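Local structure of H127A/Y244A mutant of alginate lyase AlyC3 in complex with dimannuronate (Psychromonas sp., 7C8F) at residues Pro141-Val146 / Phe205-Gly210. The protein is a PL7-family alginate lyase that probably cleaves alginate by beta-elimination, here an engineered double mutant holding dimannuronate. Numbering follows the deposited sequence.
With BEM (beta-D-mannopyranuronic acid), chain D.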
loop_
_atom_site.group_PDB
_atom_site.type_symbol
_atom_site.label_atom_id
_atom_site.label_comp_id
_atom_site.label_asym_id
_atom_site.label_seq_id
_atom_site.Cartn_x
_atom_site.Cartn_y
_atom_site.Cartn_z
ATOM N N PRO B 141 -0.207 12.480 -7.430
ATOM C CA PRO B 141 0.773 12.993 -6.467
ATOM C C PRO B 141 0.126 13.219 -5.115
ATOM O O PRO B 141 -1.073 13.502 -5.013
ATOM C CB PRO B 141 1.221 14.323 -7.083
ATOM C CG PRO B 141 0.081 14.748 -7.912
ATOM C CD PRO B 141 -0.652 13.501 -8.387
ATOM N N LEU B 142 0.936 13.091 -4.062
ATOM C CA LEU B 142 0.456 13.456 -2.737
ATOM C C LEU B 142 0.087 14.930 -2.679
ATOM O O LEU B 142 -0.945 15.294 -2.104
ATOM C CB LEU B 142 1.519 13.136 -1.683
ATOM C CG LEU B 142 1.164 13.572 -0.258
ATOM C CD1 LEU B 142 -0.087 12.863 0.236
ATOM C CD2 LEU B 142 2.328 13.344 0.689
ATOM N N LEU B 143 0.912 15.793 -3.273
ATOM C CA LEU B 143 0.724 17.236 -3.193
ATOM C C LEU B 143 1.071 17.870 -4.524
ATOM O O LEU B 143 2.121 17.565 -5.094
ATOM C CB LEU B 143 1.650 17.823 -2.111
ATOM C CG LEU B 143 1.774 19.357 -2.104
ATOM C CD1 LEU B 143 0.443 20.020 -1.681
ATOM C CD2 LEU B 143 2.922 19.800 -1.184
ATOM N N ARG B 144 0.251 18.813 -4.924
ATOM C CA ARG B 144 0.557 19.725 -5.966
ATOM C C ARG B 144 0.350 21.158 -5.390
ATOM O O ARG B 144 -0.671 21.449 -4.880
ATOM C CB ARG B 144 -0.300 19.565 -7.217
ATOM C CG ARG B 144 -0.098 18.288 -7.977
ATOM C CD ARG B 144 -0.843 18.339 -9.310
ATOM N NE ARG B 144 -2.264 18.542 -9.166
ATOM C CZ ARG B 144 -2.951 19.507 -9.714
ATOM N NH1 ARG B 144 -2.365 20.405 -10.427
ATOM N NH2 ARG B 144 -4.225 19.607 -9.497
ATOM N N VAL B 145 1.357 21.999 -5.496
ATOM C CA VAL B 145 1.253 23.395 -5.129
ATOM C C VAL B 145 1.107 24.097 -6.478
ATOM O O VAL B 145 1.943 24.018 -7.313
ATOM C CB VAL B 145 2.447 23.941 -4.333
ATOM C CG1 VAL B 145 2.194 25.401 -3.987
ATOM C CG2 VAL B 145 2.634 23.150 -3.056
ATOM N N VAL B 146 -0.009 24.791 -6.625
ATOM C CA VAL B 146 -0.372 25.423 -7.863
ATOM C C VAL B 146 -0.787 26.867 -7.797
ATOM O O VAL B 146 -1.149 27.344 -6.777
ATOM C CB VAL B 146 -1.593 24.685 -8.497
ATOM C CG1 VAL B 146 -1.368 23.210 -8.542
ATOM C CG2 VAL B 146 -2.911 24.971 -7.771
ATOM N N PHE B 205 7.721 29.080 0.170
ATOM C CA PHE B 205 7.043 27.834 0.502
ATOM C C PHE B 205 8.041 26.880 1.139
ATOM O O PHE B 205 9.127 26.664 0.590
ATOM C CB PHE B 205 6.473 27.165 -0.753
ATOM C CG PHE B 205 5.453 27.996 -1.473
ATOM C CD1 PHE B 205 5.857 28.910 -2.436
ATOM C CD2 PHE B 205 4.095 27.866 -1.195
ATOM C CE1 PHE B 205 4.942 29.692 -3.112
ATOM C CE2 PHE B 205 3.173 28.655 -1.868
ATOM C CZ PHE B 205 3.602 29.566 -2.831
ATOM N N ASP B 206 7.675 26.299 2.279
ATOM C CA ASP B 206 8.486 25.269 2.922
ATOM C C ASP B 206 7.610 24.048 3.128
ATOM O O ASP B 206 6.586 24.128 3.820
ATOM C CB ASP B 206 9.067 25.756 4.253
ATOM C CG ASP B 206 9.924 26.998 4.097
ATOM O OD1 ASP B 206 10.950 26.921 3.391
ATOM O OD2 ASP B 206 9.578 28.044 4.685
ATOM N N ILE B 207 7.994 22.936 2.510
ATOM C CA ILE B 207 7.233 21.694 2.548
ATOM C C ILE B 207 8.055 20.673 3.311
ATOM O O ILE B 207 9.173 20.339 2.896
ATOM C CB ILE B 207 6.935 21.172 1.135
ATOM C CG1 ILE B 207 6.180 22.214 0.308
ATOM C CG2 ILE B 207 6.181 19.830 1.232
ATOM C CD1 ILE B 207 6.115 21.883 -1.164
ATOM N N THR B 208 7.511 20.153 4.408
ATOM C CA THR B 208 8.183 19.107 5.172
ATOM C C THR B 208 7.330 17.846 5.166
ATOM O O THR B 208 6.153 17.883 5.540
ATOM C CB THR B 208 8.461 19.536 6.613
ATOM O OG1 THR B 208 9.246 20.731 6.594
ATOM C CG2 THR B 208 9.247 18.437 7.360
ATOM N N VAL B 209 7.933 16.730 4.770
ATOM C CA VAL B 209 7.264 15.439 4.720
ATOM C C VAL B 209 8.012 14.486 5.640
ATOM O O VAL B 209 9.241 14.398 5.583
ATOM C CB VAL B 209 7.245 14.893 3.280
ATOM C CG1 VAL B 209 6.373 13.647 3.194
ATOM C CG2 VAL B 209 6.762 15.966 2.302
ATOM N N GLY B 210 7.281 13.750 6.448
ATOM C CA GLY B 210 7.882 12.824 7.393
ATOM C C GLY B 210 7.040 12.756 8.650
ATOM O O GLY B 210 6.148 13.569 8.879
HETATM C C1 BEM D . -1.789 14.533 -12.719
HETATM C C2 BEM D . -2.583 15.685 -13.329
HETATM O O2 BEM D . -3.659 15.177 -14.102
HETATM C C3 BEM D . -3.192 16.505 -12.216
HETATM O O3 BEM D . -4.083 17.439 -12.727
HETATM C C4 BEM D . -4.105 15.597 -11.472
HETATM O O4 BEM D . -4.943 16.299 -10.603
HETATM C C5 BEM D . -3.252 14.579 -10.805
HETATM O O5 BEM D . -2.642 13.854 -11.841
HETATM C C6 BEM D . -4.091 13.691 -9.980
HETATM O O6B BEM D . -4.474 12.642 -10.440
HETATM O O6A BEM D . -4.151 13.988 -8.822
#
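Leu143, Val145, Phe205 and Ile207 meet between the two sheets of the beta-jelly-roll sandwich of this lyase family. The segments 143-146 and 205-210, on strands of opposite sheets, run antiparallel across the core (177°), and their axes come within 10.9 Å. Ile207 can be followed outward. Its CB points toward the opposite strand. CG2, the short branch, lies 4.1 Å from Leu143 CD2. CG1 takes the position anti to the carbonyl carbon (chi1 -57°) and carries CD1 forward. CD1 then meets Leu143 CD2 tip to tip at 3.8 Å and also reaches Val145 CG2 at 4.2 Å. Leu142 and Leu143 form a classic beta bulge opposite Val125. Arg144 points to the other side of its sheet, into the glycan pocket. One face of its guanidinium lies under the mannuronate, and BEM O3 sits over the middle of the group, 3.8 Å from Arg144 CZ. Glu119 and Thr121 hold NH1 from the neighbouring strand. A leucine in place of Arg144 would probably leave Glu119 without this charge partner and the sugar without its flat cationic support. Back in the core, Val145 CG1 approaches the Phe205 ring obliquely, 4.0 Å from CE2.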